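Local coordinates for protein alanine racemase (Corynebacterium glutamicum, PDB 2DY3) that belongs to the alanine racemase family of pyridoxal-5'-phosphate-containing proteins, in which a TIM-barrel-type domain is joined to a second, mainly beta domain in a two-chain assembly, at residues Val19-Ala24 / Gly53-Gly58; Lys34-Ala37 / Gly41-Lys44; Cys197-Phe202 / Gly216-Gly221; His332-Phe337 / Tyr346-Arg351. All blocks are in the same frame, centred on the assembly; numbering follows the deposited sequence.

Overall arrangement
Contact 1 lies at the surface, whereas contacts 2, 3 and 4 are buried. Contacts 1 to 3 belong to the barrel domain and contact 4 to the C-terminal domain, yet contacts 2, 3 and 4 all touch pyridoxal-5'-phosphate: the first by a covalent bond from Lys34, the other two through its phosphate. Contacts 1 and 3 also pack together, as Leu20 and Met23 meet Phe202, and contact 3 reaches contact 4 where Leu217 and Pro200 touch Tyr346. The chemistry follows the place: one lysine bond to a carbonyl at the surface, an amide at a helix start in contact 2, a phosphate grip in contact 3, and apolar helix packing in contact 4.

Contact 1: Val19-Ala24 / Gly53-Gly58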
loop_
_atom_site.group_PDB
_atom_site.type_symbol
_atom_site.label_atom_id
_atom_site.label_comp_id
_atom_site.label_asym_id
_atom_site.label_seq_id
_atom_site.Cartn_x
_atom_site.Cartn_y
_atom_site.Cartn_z
ATOM N N VAL B 19 27.513 -6.931 8.135
ATOM C CA VAL B 19 28.121 -7.340 6.872
ATOM C C VAL B 19 28.397 -6.143 5.964
ATOM O O VAL B 19 29.384 -6.124 5.224
ATOM C CB VAL B 19 27.214 -8.330 6.108
ATOM C CG1 VAL B 19 27.736 -8.529 4.695
ATOM C CG2 VAL B 19 27.165 -9.656 6.838
ATOM N N LEU B 20 27.520 -5.146 6.012
ATOM C CA LEU B 20 27.709 -3.964 5.184
ATOM C C LEU B 20 28.791 -3.073 5.789
ATOM O O LEU B 20 29.567 -2.445 5.065
ATOM C CB LEU B 20 26.397 -3.187 5.048
ATOM C CG LEU B 20 25.264 -3.902 4.308
ATOM C CD1 LEU B 20 24.054 -2.999 4.233
ATOM C CD2 LEU B 20 25.717 -4.287 2.908
ATOM N N LYS B 21 28.844 -3.025 7.116
ATOM C CA LYS B 21 29.839 -2.212 7.796
ATOM C C LYS B 21 31.229 -2.760 7.473
ATOM O O LYS B 21 32.144 -2.007 7.142
ATOM C CB LYS B 21 29.597 -2.225 9.311
ATOM C CG LYS B 21 30.354 -1.141 10.066
ATOM C CD LYS B 21 29.971 0.245 9.553
ATOM C CE LYS B 21 30.820 1.344 10.176
ATOM N NZ LYS B 21 30.604 1.460 11.637
ATOM N N GLN B 22 31.389 -4.077 7.553
ATOM C CA GLN B 22 32.681 -4.674 7.245
ATOM C C GLN B 22 33.077 -4.354 5.802
ATOM O O GLN B 22 34.220 -3.992 5.535
ATOM C CB GLN B 22 32.641 -6.191 7.452
ATOM C CG GLN B 22 34.003 -6.857 7.280
ATOM C CD GLN B 22 35.029 -6.364 8.298
ATOM O OE1 GLN B 22 36.226 -6.648 8.183
ATOM N NE2 GLN B 22 34.560 -5.632 9.305
ATOM N N MET B 23 32.125 -4.475 4.883
ATOM C CA MET B 23 32.372 -4.198 3.467
ATOM C C MET B 23 32.693 -2.736 3.150
ATOM O O MET B 23 33.352 -2.443 2.152
ATOM C CB MET B 23 31.162 -4.615 2.627
ATOM C CG MET B 23 30.927 -6.110 2.541
ATOM S SD MET B 23 29.484 -6.482 1.527
ATOM C CE MET B 23 30.130 -6.157 -0.113
ATOM N N ALA B 24 32.212 -1.817 3.981
ATOM C CA ALA B 24 32.460 -0.400 3.746
ATOM C C ALA B 24 33.892 -0.007 4.092
ATOM O O ALA B 24 34.459 0.901 3.490
ATOM C CB ALA B 24 31.475 0.443 4.549
ATOM N N GLY B 53 26.501 0.012 13.785
ATOM C CA GLY B 53 27.486 0.625 12.917
ATOM C C GLY B 53 27.107 1.748 11.973
ATOM O O GLY B 53 27.991 2.481 11.536
ATOM N N ALA B 54 25.829 1.897 11.645
ATOM C CA ALA B 54 25.430 2.964 10.728
ATOM C C ALA B 54 25.995 4.315 11.160
ATOM O O ALA B 54 25.857 4.720 12.312
ATOM C CB ALA B 54 23.904 3.043 10.632
ATOM N N ASP B 55 26.623 5.010 10.219
ATOM C CA ASP B 55 27.206 6.322 10.482
ATOM C C ASP B 55 26.199 7.420 10.191
ATOM O O ASP B 55 26.318 8.545 10.684
ATOM C CB ASP B 55 28.435 6.522 9.602
ATOM C CG ASP B 55 29.537 5.545 9.929
ATOM O OD1 ASP B 55 30.094 5.651 11.039
ATOM O OD2 ASP B 55 29.834 4.672 9.091
ATOM N N ALA B 56 25.198 7.083 9.386
ATOM C CA ALA B 56 24.184 8.056 9.007
ATOM C C ALA B 56 22.975 7.359 8.399
ATOM O O ALA B 56 22.990 6.147 8.184
ATOM C CB ALA B 56 24.776 9.046 8.010
ATOM N N PHE B 57 21.929 8.135 8.127
ATOM C CA PHE B 57 20.707 7.605 7.534
ATOM C C PHE B 57 20.233 8.500 6.401
ATOM O O PHE B 57 20.393 9.723 6.446
ATOM C CB PHE B 57 19.607 7.501 8.590
ATOM C CG PHE B 57 19.829 6.401 9.591
ATOM C CD1 PHE B 57 19.437 5.101 9.310
ATOM C CD2 PHE B 57 20.453 6.664 10.801
ATOM C CE1 PHE B 57 19.663 4.075 10.222
ATOM C CE2 PHE B 57 20.685 5.649 11.717
ATOM C CZ PHE B 57 20.287 4.350 11.425
ATOM N N GLY B 58 19.656 7.882 5.380
ATOM C CA GLY B 58 19.153 8.639 4.256
ATOM C C GLY B 58 17.675 8.365 4.053
ATOM O O GLY B 58 17.234 7.208 4.119
#
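Lys21 carries the whole first-segment side of this surface contact, meeting Gly53 and Asp55 on the segment leading into strand 56-59. In sequence, Leu20 comes before it and packs on Phe202, Ala218 and Phe219, while Lys21, next along the helix, leaves in a different direction, toward Gly53. The lysine chain starts with CG opposite the backbone N (chi1 -165°) and bends at chi2 and chi4, bringing the amino group to the carbonyl of Gly53. There Lys21 NZ donates to Gly53 O at 2.8 Å, standing only slightly off the carbonyl plane, with a C=O...N angle of 116°. The CE methylene meets the same oxygen at 3.3 Å. This is barrel architecture: helix 10-24 leads into strand 28-32, whose parallel neighbour is strand 56-59. Gly53 has a phi of 121°, a backbone setting suited to glycine. The side chains of Lys21 and Asp55 cross at nearly a right angle, CE lying 3.6 Å from Asp55 OD2. Between Lys21 NZ and Asp55 OD2 the gap is 4.2 Å, too long for a salt bridge; that oxygen accepts from Leu29 N instead. Further along the helix, Met23 packs on Leu203 and Phe202.

Contact 2: Lys34-Ala37 / Gly41-Lys44; sequences KANA and GVEK. With PLP (pyridoxal-5'-phosphate), chain F.
The carboxamide of Asn36 is the flat group here, and Val42 N comes to it from above the plane, 45° out of it, while donating to OD1 at 2.7 Å. The bond is fairly straight, with an N-H...O angle of 160°. Val42 CG1 crowds the same oxygen, 3.1 Å from Asn36 OD1. A water adds a further partner, donating to Asn36 OD1 at 2.9 Å and accepting from Glu43 N, so one amide oxygen serves the first two N-H groups of helix 42-50, one directly and one through water. Gly41 holds the N-cap position and gives its own N-H to Asn36 O at 3.1 Å. Residues 35-37 all have positive phi and psi, in the left-handed helical region, a turn that brings Ala37 CB to 3.9 Å from Val42 CB. On the other side of this turn, Lys34 runs on extended beyond CG, and its NZ is bonded to C4A of pyridoxal-5'-phosphate at 1.3 Å, a length consistent with a Schiff base. Lys34 also meets Asp305 of the second subunit. Around this junction Val42 packs on Gln67 and Leu68 of helix 62-70, and Asn36 touches Arg358 of strand 357-360.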
loop_
_atom_site.group_PDB
_atom_site.type_symbol
_atom_site.label_atom_id
_atom_site.label_comp_id
_atom_site.label_asym_id
_atom_site.label_seq_id
_atom_site.Cartn_x
_atom_site.Cartn_y
_atom_site.Cartn_z
ATOM N N LYS B 34 14.227 5.046 3.789
ATOM C CA LYS B 34 13.041 5.755 3.312
ATOM C C LYS B 34 11.886 4.744 3.166
ATOM O O LYS B 34 12.084 3.529 3.290
ATOM C CB LYS B 34 13.340 6.397 1.949
ATOM C CG LYS B 34 13.546 5.372 0.834
ATOM C CD LYS B 34 14.407 5.887 -0.326
ATOM C CE LYS B 34 14.274 4.909 -1.477
ATOM N NZ LYS B 34 15.201 4.946 -2.649
ATOM N N ALA B 35 10.681 5.246 2.904
ATOM C CA ALA B 35 9.510 4.384 2.734
ATOM C C ALA B 35 9.283 3.483 3.949
ATOM O O ALA B 35 8.915 2.314 3.813
ATOM C CB ALA B 35 9.678 3.535 1.480
ATOM N N ASN B 36 9.504 4.036 5.136
ATOM C CA ASN B 36 9.334 3.292 6.378
ATOM C C ASN B 36 10.244 2.070 6.392
ATOM O O ASN B 36 9.804 0.950 6.656
ATOM C CB ASN B 36 7.871 2.870 6.552
ATOM C CG ASN B 36 7.586 2.311 7.933
ATOM O OD1 ASN B 36 8.316 2.579 8.887
ATOM N ND2 ASN B 36 6.511 1.543 8.051
ATOM N N ALA B 37 11.519 2.302 6.102
ATOM C CA ALA B 37 12.507 1.238 6.080
ATOM C C ALA B 37 12.096 0.172 5.071
ATOM O O ALA B 37 12.078 -1.015 5.379
ATOM C CB ALA B 37 12.650 0.634 7.477
ATOM N N GLY B 41 9.278 -1.233 8.739
ATOM C CA GLY B 41 9.011 -0.602 10.023
ATOM C C GLY B 41 10.228 0.142 10.546
ATOM O O GLY B 41 10.995 -0.386 11.358
ATOM N N VAL B 42 10.398 1.380 10.089
ATOM C CA VAL B 42 11.543 2.200 10.475
ATOM C C VAL B 42 11.648 2.463 11.974
ATOM O O VAL B 42 12.747 2.653 12.504
ATOM C CB VAL B 42 11.518 3.559 9.723
ATOM C CG1 VAL B 42 10.387 4.451 10.257
ATOM C CG2 VAL B 42 12.862 4.241 9.846
ATOM N N GLU B 43 10.511 2.467 12.660
ATOM C CA GLU B 43 10.496 2.718 14.094
ATOM C C GLU B 43 11.296 1.667 14.855
ATOM O O GLU B 43 11.854 1.950 15.913
ATOM C CB GLU B 43 9.052 2.764 14.602
ATOM C CG GLU B 43 8.940 3.014 16.091
ATOM C CD GLU B 43 7.606 3.625 16.491
ATOM O OE1 GLU B 43 7.353 3.728 17.711
ATOM O OE2 GLU B 43 6.820 4.009 15.594
ATOM N N LYS B 44 11.353 0.458 14.307
ATOM C CA LYS B 44 12.100 -0.633 14.917
ATOM C C LYS B 44 13.419 -0.895 14.189
ATOM O O LYS B 44 14.434 -1.179 14.817
ATOM C CB LYS B 44 11.264 -1.917 14.907
ATOM C CG LYS B 44 10.094 -1.901 15.870
ATOM C CD LYS B 44 10.575 -1.815 17.311
ATOM C CE LYS B 44 9.404 -1.738 18.275
ATOM N NZ LYS B 44 8.512 -0.591 17.939
HETATM N N1 PLP F . 20.139 6.791 -2.600
HETATM C C2 PLP F . 18.994 7.457 -3.048
HETATM C C2A PLP F . 19.096 8.913 -3.470
HETATM C C3 PLP F . 17.770 6.748 -3.105
HETATM O O3 PLP F . 16.629 7.383 -3.551
HETATM C C4 PLP F . 17.725 5.379 -2.697
HETATM C C4A PLP F . 16.422 4.541 -2.772
HETATM C C5 PLP F . 18.937 4.739 -2.258
HETATM C C6 PLP F . 20.119 5.461 -2.214
HETATM C C5A PLP F . 18.988 3.301 -1.841
HETATM O O4P PLP F . 19.166 2.452 -2.967
HETATM P P PLP F . 19.267 0.833 -2.935
HETATM O O1P PLP F . 18.096 0.303 -2.247
HETATM O O2P PLP F . 19.291 0.510 -4.362
HETATM O O3P PLP F . 20.530 0.583 -2.206
HETATM O O HOH W 1 7.796 2.253 11.765
#

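Contact 3: Cys197-Phe202 / Gly216-Gly221; sequences CNSPAF and GLAFYG. With PLP (pyridoxal-5'-phosphate), chain F.
This is a buried phosphate-binding contact, made where Ser199, opening helix 199-202, faces Gly216, Leu217 and Ala218 on the loop after barrel strand 212-213. The phosphate of pyridoxal-5'-phosphate sits between the two segments. Its O3P receives three bonds: from Ser199 N at 2.7 Å, from Ser199 OG at 2.8 Å and from Gly216 N at 2.8 Å. Serine can use both groups because chi1 of -72° sets OG beside its own backbone N. The hydroxyl is then engaged twice, donating to the phosphate and accepting from Ala218 N at 3.1 Å with an N-H...O angle of 166°, which is the direct hydrogen bond joining the segments. Leu217 N holds a second oxygen, O1P, at 2.9 Å. Behind the serine, Asn198 caps its helix: Asn198 OD1 accepts from Ala201 N at 3.2 Å. Outside the two segments, Tyr38 and Tyr346 also bond to pyridoxal-5'-phosphate. Since Ser199 N and Leu217 N open a helix and a 3-10 segment, with Gly216 N just before the latter, the local dipoles probably help to stabilise the phosphate charge, and the doubly engaged hydroxyl probably helps to hold the start of helix 199-202 against the 216-218 backbone.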
loop_
_atom_site.group_PDB
_atom_site.type_symbol
_atom_site.label_atom_id
_atom_site.label_comp_id
_atom_site.label_asym_id
_atom_site.label_seq_id
_atom_site.Cartn_x
_atom_site.Cartn_y
_atom_site.Cartn_z
ATOM N N CYS B 197 27.324 5.522 -4.233
ATOM C CA CYS B 197 26.957 4.110 -4.154
ATOM C C CYS B 197 25.670 3.654 -3.466
ATOM O O CYS B 197 25.492 3.827 -2.262
ATOM C CB CYS B 197 28.127 3.313 -3.558
ATOM S SG CYS B 197 29.498 3.038 -4.710
ATOM N N ASN B 198 24.780 3.058 -4.255
ATOM C CA ASN B 198 23.537 2.493 -3.738
ATOM C C ASN B 198 23.903 1.006 -3.612
ATOM O O ASN B 198 25.042 0.646 -3.897
ATOM C CB ASN B 198 22.393 2.710 -4.736
ATOM C CG ASN B 198 22.681 2.107 -6.097
ATOM O OD1 ASN B 198 23.818 1.750 -6.409
ATOM N ND2 ASN B 198 21.647 2.001 -6.921
ATOM N N SER B 199 22.977 0.146 -3.203
ATOM C CA SER B 199 23.302 -1.274 -3.038
ATOM C C SER B 199 24.009 -1.968 -4.207
ATOM O O SER B 199 25.049 -2.600 -4.019
ATOM C CB SER B 199 22.045 -2.073 -2.668
ATOM O OG SER B 199 21.638 -1.791 -1.342
ATOM N N PRO B 200 23.456 -1.873 -5.424
ATOM C CA PRO B 200 24.103 -2.527 -6.567
ATOM C C PRO B 200 25.545 -2.082 -6.805
ATOM O O PRO B 200 26.435 -2.917 -6.947
ATOM C CB PRO B 200 23.170 -2.194 -7.732
ATOM C CG PRO B 200 22.527 -0.924 -7.308
ATOM C CD PRO B 200 22.245 -1.157 -5.850
ATOM N N ALA B 201 25.774 -0.774 -6.836
ATOM C CA ALA B 201 27.115 -0.242 -7.047
ATOM C C ALA B 201 28.047 -0.609 -5.890
ATOM O O ALA B 201 29.182 -1.032 -6.109
ATOM C CB ALA B 201 27.056 1.275 -7.213
ATOM N N PHE B 202 27.560 -0.447 -4.663
ATOM C CA PHE B 202 28.340 -0.755 -3.466
ATOM C C PHE B 202 28.821 -2.201 -3.433
ATOM O O PHE B 202 29.968 -2.474 -3.087
ATOM C CB PHE B 202 27.508 -0.476 -2.211
ATOM C CG PHE B 202 28.190 -0.862 -0.923
ATOM C CD1 PHE B 202 29.419 -0.320 -0.580
ATOM C CD2 PHE B 202 27.583 -1.744 -0.042
ATOM C CE1 PHE B 202 30.033 -0.652 0.622
ATOM C CE2 PHE B 202 28.187 -2.081 1.160
ATOM C CZ PHE B 202 29.414 -1.532 1.493
ATOM N N GLY B 216 20.522 0.687 0.575
ATOM C CA GLY B 216 19.250 0.532 1.248
ATOM C C GLY B 216 18.883 -0.940 1.235
ATOM O O GLY B 216 18.948 -1.630 2.256
ATOM N N LEU B 217 18.515 -1.407 0.046
ATOM C CA LEU B 217 18.100 -2.782 -0.207
ATOM C C LEU B 217 18.879 -3.859 0.562
ATOM O O LEU B 217 18.278 -4.745 1.165
ATOM C CB LEU B 217 18.182 -3.037 -1.716
ATOM C CG LEU B 217 17.434 -4.194 -2.384
ATOM C CD1 LEU B 217 18.145 -5.451 -2.070
ATOM C CD2 LEU B 217 15.978 -4.258 -1.939
ATOM N N ALA B 218 20.208 -3.782 0.546
ATOM C CA ALA B 218 21.035 -4.774 1.230
ATOM C C ALA B 218 20.793 -4.917 2.740
ATOM O O ALA B 218 20.975 -6.003 3.296
ATOM C CB ALA B 218 22.521 -4.490 0.966
ATOM N N PHE B 219 20.396 -3.837 3.407
ATOM C CA PHE B 219 20.149 -3.904 4.851
ATOM C C PHE B 219 18.991 -4.842 5.171
ATOM O O PHE B 219 18.912 -5.411 6.270
ATOM C CB PHE B 219 19.823 -2.515 5.424
ATOM C CG PHE B 219 21.024 -1.630 5.616
ATOM C CD1 PHE B 219 21.483 -0.820 4.592
ATOM C CD2 PHE B 219 21.700 -1.617 6.826
ATOM C CE1 PHE B 219 22.595 -0.011 4.772
ATOM C CE2 PHE B 219 22.808 -0.814 7.012
ATOM C CZ PHE B 219 23.257 -0.010 5.985
ATOM N N TYR B 220 18.095 -4.999 4.204
ATOM C CA TYR B 220 16.921 -5.843 4.374
ATOM C C TYR B 220 17.185 -7.271 3.901
ATOM O O TYR B 220 16.274 -8.097 3.841
ATOM C CB TYR B 220 15.746 -5.208 3.625
ATOM C CG TYR B 220 15.593 -3.745 3.985
ATOM C CD1 TYR B 220 15.207 -3.364 5.265
ATOM C CD2 TYR B 220 15.930 -2.746 3.078
ATOM C CE1 TYR B 220 15.167 -2.034 5.635
ATOM C CE2 TYR B 220 15.895 -1.410 3.444
ATOM C CZ TYR B 220 15.511 -1.062 4.724
ATOM O OH TYR B 220 15.471 0.264 5.095
ATOM N N GLY B 221 18.441 -7.540 3.554
ATOM C CA GLY B 221 18.840 -8.871 3.133
ATOM C C GLY B 221 18.525 -9.312 1.717
ATOM O O GLY B 221 18.485 -10.513 1.446
HETATM N N1 PLP F . 20.139 6.791 -2.600
HETATM C C2 PLP F . 18.994 7.457 -3.048
HETATM C C2A PLP F . 19.096 8.913 -3.470
HETATM C C3 PLP F . 17.770 6.748 -3.105
HETATM O O3 PLP F . 16.629 7.383 -3.551
HETATM C C4 PLP F . 17.725 5.379 -2.697
HETATM C C4A PLP F . 16.422 4.541 -2.772
HETATM C C5 PLP F . 18.937 4.739 -2.258
HETATM C C6 PLP F . 20.119 5.461 -2.214
HETATM C C5A PLP F . 18.988 3.301 -1.841
HETATM O O4P PLP F . 19.166 2.452 -2.967
HETATM P P PLP F . 19.267 0.833 -2.935
HETATM O O1P PLP F . 18.096 0.303 -2.247
HETATM O O2P PLP F . 19.291 0.510 -4.362
HETATM O O3P PLP F . 20.530 0.583 -2.206
#

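Contact 4: His332-Phe337 / Tyr346-Arg351. With PLP (pyridoxal-5'-phosphate), chain F.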
loop_
_atom_site.group_PDB
_atom_site.type_symbol
_atom_site.label_atom_id
_atom_site.label_comp_id
_atom_site.label_asym_id
_atom_site.label_seq_id
_atom_site.Cartn_x
_atom_site.Cartn_y
_atom_site.Cartn_z
ATOM N N HIS B 332 9.143 -19.063 -0.844
ATOM C CA HIS B 332 9.969 -18.493 -1.904
ATOM C C HIS B 332 10.442 -17.114 -1.443
ATOM O O HIS B 332 9.675 -16.370 -0.841
ATOM C CB HIS B 332 9.154 -18.343 -3.186
ATOM C CG HIS B 332 8.823 -19.642 -3.850
ATOM N ND1 HIS B 332 9.772 -20.413 -4.486
ATOM C CD2 HIS B 332 7.650 -20.306 -3.975
ATOM C CE1 HIS B 332 9.196 -21.496 -4.976
ATOM N NE2 HIS B 332 7.910 -21.456 -4.679
ATOM N N ASP B 333 11.691 -16.758 -1.720
ATOM C CA ASP B 333 12.160 -15.452 -1.285
ATOM C C ASP B 333 11.580 -14.321 -2.121
ATOM O O ASP B 333 10.978 -14.547 -3.169
ATOM C CB ASP B 333 13.692 -15.370 -1.279
ATOM C CG ASP B 333 14.308 -15.604 -2.643
ATOM O OD1 ASP B 333 13.684 -15.240 -3.668
ATOM O OD2 ASP B 333 15.437 -16.140 -2.677
ATOM N N ALA B 334 11.761 -13.102 -1.633
ATOM C CA ALA B 334 11.258 -11.906 -2.294
ATOM C C ALA B 334 11.673 -11.787 -3.755
ATOM O O ALA B 334 10.888 -11.350 -4.596
ATOM C CB ALA B 334 11.712 -10.669 -1.514
ATOM N N THR B 335 12.909 -12.169 -4.055
ATOM C CA THR B 335 13.425 -12.101 -5.418
ATOM C C THR B 335 12.681 -13.071 -6.337
ATOM O O THR B 335 12.263 -12.701 -7.432
ATOM C CB THR B 335 14.950 -12.402 -5.451
ATOM O OG1 THR B 335 15.630 -11.496 -4.575
ATOM C CG2 THR B 335 15.510 -12.227 -6.854
ATOM N N ASP B 336 12.515 -14.311 -5.893
ATOM C CA ASP B 336 11.799 -15.308 -6.687
ATOM C C ASP B 336 10.372 -14.828 -6.951
ATOM O O ASP B 336 9.879 -14.874 -8.087
ATOM C CB ASP B 336 11.740 -16.638 -5.941
ATOM C CG ASP B 336 10.934 -17.684 -6.686
ATOM O OD1 ASP B 336 11.483 -18.309 -7.614
ATOM O OD2 ASP B 336 9.745 -17.872 -6.358
ATOM N N PHE B 337 9.711 -14.374 -5.888
ATOM C CA PHE B 337 8.343 -13.884 -5.989
ATOM C C PHE B 337 8.309 -12.700 -6.951
ATOM O O PHE B 337 7.392 -12.574 -7.762
ATOM C CB PHE B 337 7.836 -13.452 -4.607
ATOM C CG PHE B 337 6.388 -13.056 -4.585
ATOM C CD1 PHE B 337 6.012 -11.768 -4.245
ATOM C CD2 PHE B 337 5.401 -13.969 -4.909
ATOM C CE1 PHE B 337 4.678 -11.401 -4.229
ATOM C CE2 PHE B 337 4.066 -13.606 -4.894
ATOM C CZ PHE B 337 3.706 -12.322 -4.555
ATOM N N TYR B 346 12.527 -4.984 -4.777
ATOM C CA TYR B 346 12.280 -3.690 -4.136
ATOM C C TYR B 346 10.772 -3.475 -4.004
ATOM O O TYR B 346 10.273 -3.051 -2.957
ATOM C CB TYR B 346 12.824 -2.535 -4.982
ATOM C CG TYR B 346 14.329 -2.400 -5.069
ATOM C CD1 TYR B 346 15.066 -3.166 -5.959
ATOM C CD2 TYR B 346 15.003 -1.450 -4.305
ATOM C CE1 TYR B 346 16.429 -2.985 -6.095
ATOM C CE2 TYR B 346 16.366 -1.261 -4.434
ATOM C CZ TYR B 346 17.076 -2.032 -5.333
ATOM O OH TYR B 346 18.429 -1.835 -5.490
ATOM N N GLU B 347 10.048 -3.764 -5.082
ATOM C CA GLU B 347 8.605 -3.566 -5.093
ATOM C C GLU B 347 7.827 -4.581 -4.264
ATOM O O GLU B 347 6.860 -4.225 -3.592
ATOM C CB GLU B 347 8.076 -3.550 -6.533
ATOM C CG GLU B 347 6.573 -3.260 -6.622
ATOM C CD GLU B 347 6.103 -2.951 -8.041
ATOM O OE1 GLU B 347 6.386 -3.751 -8.953
ATOM O OE2 GLU B 347 5.443 -1.910 -8.243
ATOM N N VAL B 348 8.244 -5.841 -4.290
ATOM C CA VAL B 348 7.534 -6.851 -3.522
ATOM C C VAL B 348 7.569 -6.588 -2.008
ATOM O O VAL B 348 6.556 -6.758 -1.335
ATOM C CB VAL B 348 8.069 -8.276 -3.826
ATOM C CG1 VAL B 348 7.920 -8.576 -5.320
ATOM C CG2 VAL B 348 9.504 -8.402 -3.404
ATOM N N VAL B 349 8.706 -6.163 -1.461
ATOM C CA VAL B 349 8.740 -5.908 -0.022
ATOM C C VAL B 349 7.899 -4.694 0.362
ATOM O O VAL B 349 7.466 -4.570 1.507
ATOM C CB VAL B 349 10.179 -5.719 0.507
ATOM C CG1 VAL B 349 10.982 -7.005 0.278
ATOM C CG2 VAL B 349 10.839 -4.518 -0.161
ATOM N N CYS B 350 7.657 -3.810 -0.602
ATOM C CA CYS B 350 6.851 -2.615 -0.364
ATOM C C CYS B 350 5.364 -2.894 -0.537
ATOM O O CYS B 350 4.532 -2.058 -0.183
ATOM C CB CYS B 350 7.245 -1.489 -1.334
ATOM S SG CYS B 350 8.752 -0.582 -0.912
ATOM N N ARG B 351 5.024 -4.064 -1.073
ATOM C CA ARG B 351 3.625 -4.404 -1.319
ATOM C C ARG B 351 2.694 -4.683 -0.138
ATOM O O ARG B 351 1.565 -4.183 -0.116
ATOM C CB ARG B 351 3.536 -5.575 -2.302
ATOM C CG ARG B 351 3.943 -5.224 -3.730
ATOM C CD ARG B 351 2.994 -4.203 -4.366
ATOM N NE ARG B 351 2.921 -2.957 -3.605
ATOM C CZ ARG B 351 3.942 -2.123 -3.417
ATOM N NH1 ARG B 351 5.129 -2.395 -3.942
ATOM N NH2 ARG B 351 3.779 -1.025 -2.685
HETATM N N1 PLP F . 20.139 6.791 -2.600
HETATM C C2 PLP F . 18.994 7.457 -3.048
HETATM C C2A PLP F . 19.096 8.913 -3.470
HETATM C C3 PLP F . 17.770 6.748 -3.105
HETATM O O3 PLP F . 16.629 7.383 -3.551
HETATM C C4 PLP F . 17.725 5.379 -2.697
HETATM C C4A PLP F . 16.422 4.541 -2.772
HETATM C C5 PLP F . 18.937 4.739 -2.258
HETATM C C6 PLP F . 20.119 5.461 -2.214
HETATM C C5A PLP F . 18.988 3.301 -1.841
HETATM O O4P PLP F . 19.166 2.452 -2.967
HETATM P P PLP F . 19.267 0.833 -2.935
HETATM O O1P PLP F . 18.096 0.303 -2.247
HETATM O O2P PLP F . 19.291 0.510 -4.362
HETATM O O3P PLP F . 20.530 0.583 -2.206
#
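Two consecutive helices of the C-terminal domain, 334-340 and 345-350, pack here through Ala334 and Phe337 against Val348 and Val349. Val348 uses its two methyl branches separately. With chi1 at -59°, CG1 lies beside the backbone N and CG2 takes the position between N and the carbonyl carbon, so the branches diverge toward different partners. Val348 CG2 rests 3.7 Å from Ala334 CB and 3.5 Å from Ala334 O. Val348 CG1 instead meets Phe337 CD1 at 3.9 Å, as the two side chains run antiparallel alongside each other. Ala334 CB also touches Val349 CG1 at 4.1 Å, giving an apolar interface of methyl groups and one aromatic ring, with no hydrogen bond between the segments. The first helix is opened by Asp333 at the N-cap, where Asp333 OD1 accepts from Asp336 N at 2.7 Å, in a bond bent by only 12° at the hydrogen. Helix 345-350 also serves the pyridoxal-5'-phosphate site: Tyr346 points away from 332-337 and donates from OH to phosphate O2P at 2.7 Å. The phosphorus lies in the plane of the tyrosine ring, at its edge, and O1P lies 3.2 Å from Tyr346 CE2. The ring of Phe337 meets Phe287 edge-to-face. Glu347 OE2 accepts from Arg281 N of the second subunit, and Tyr346 packs on Tyr275 of that chain.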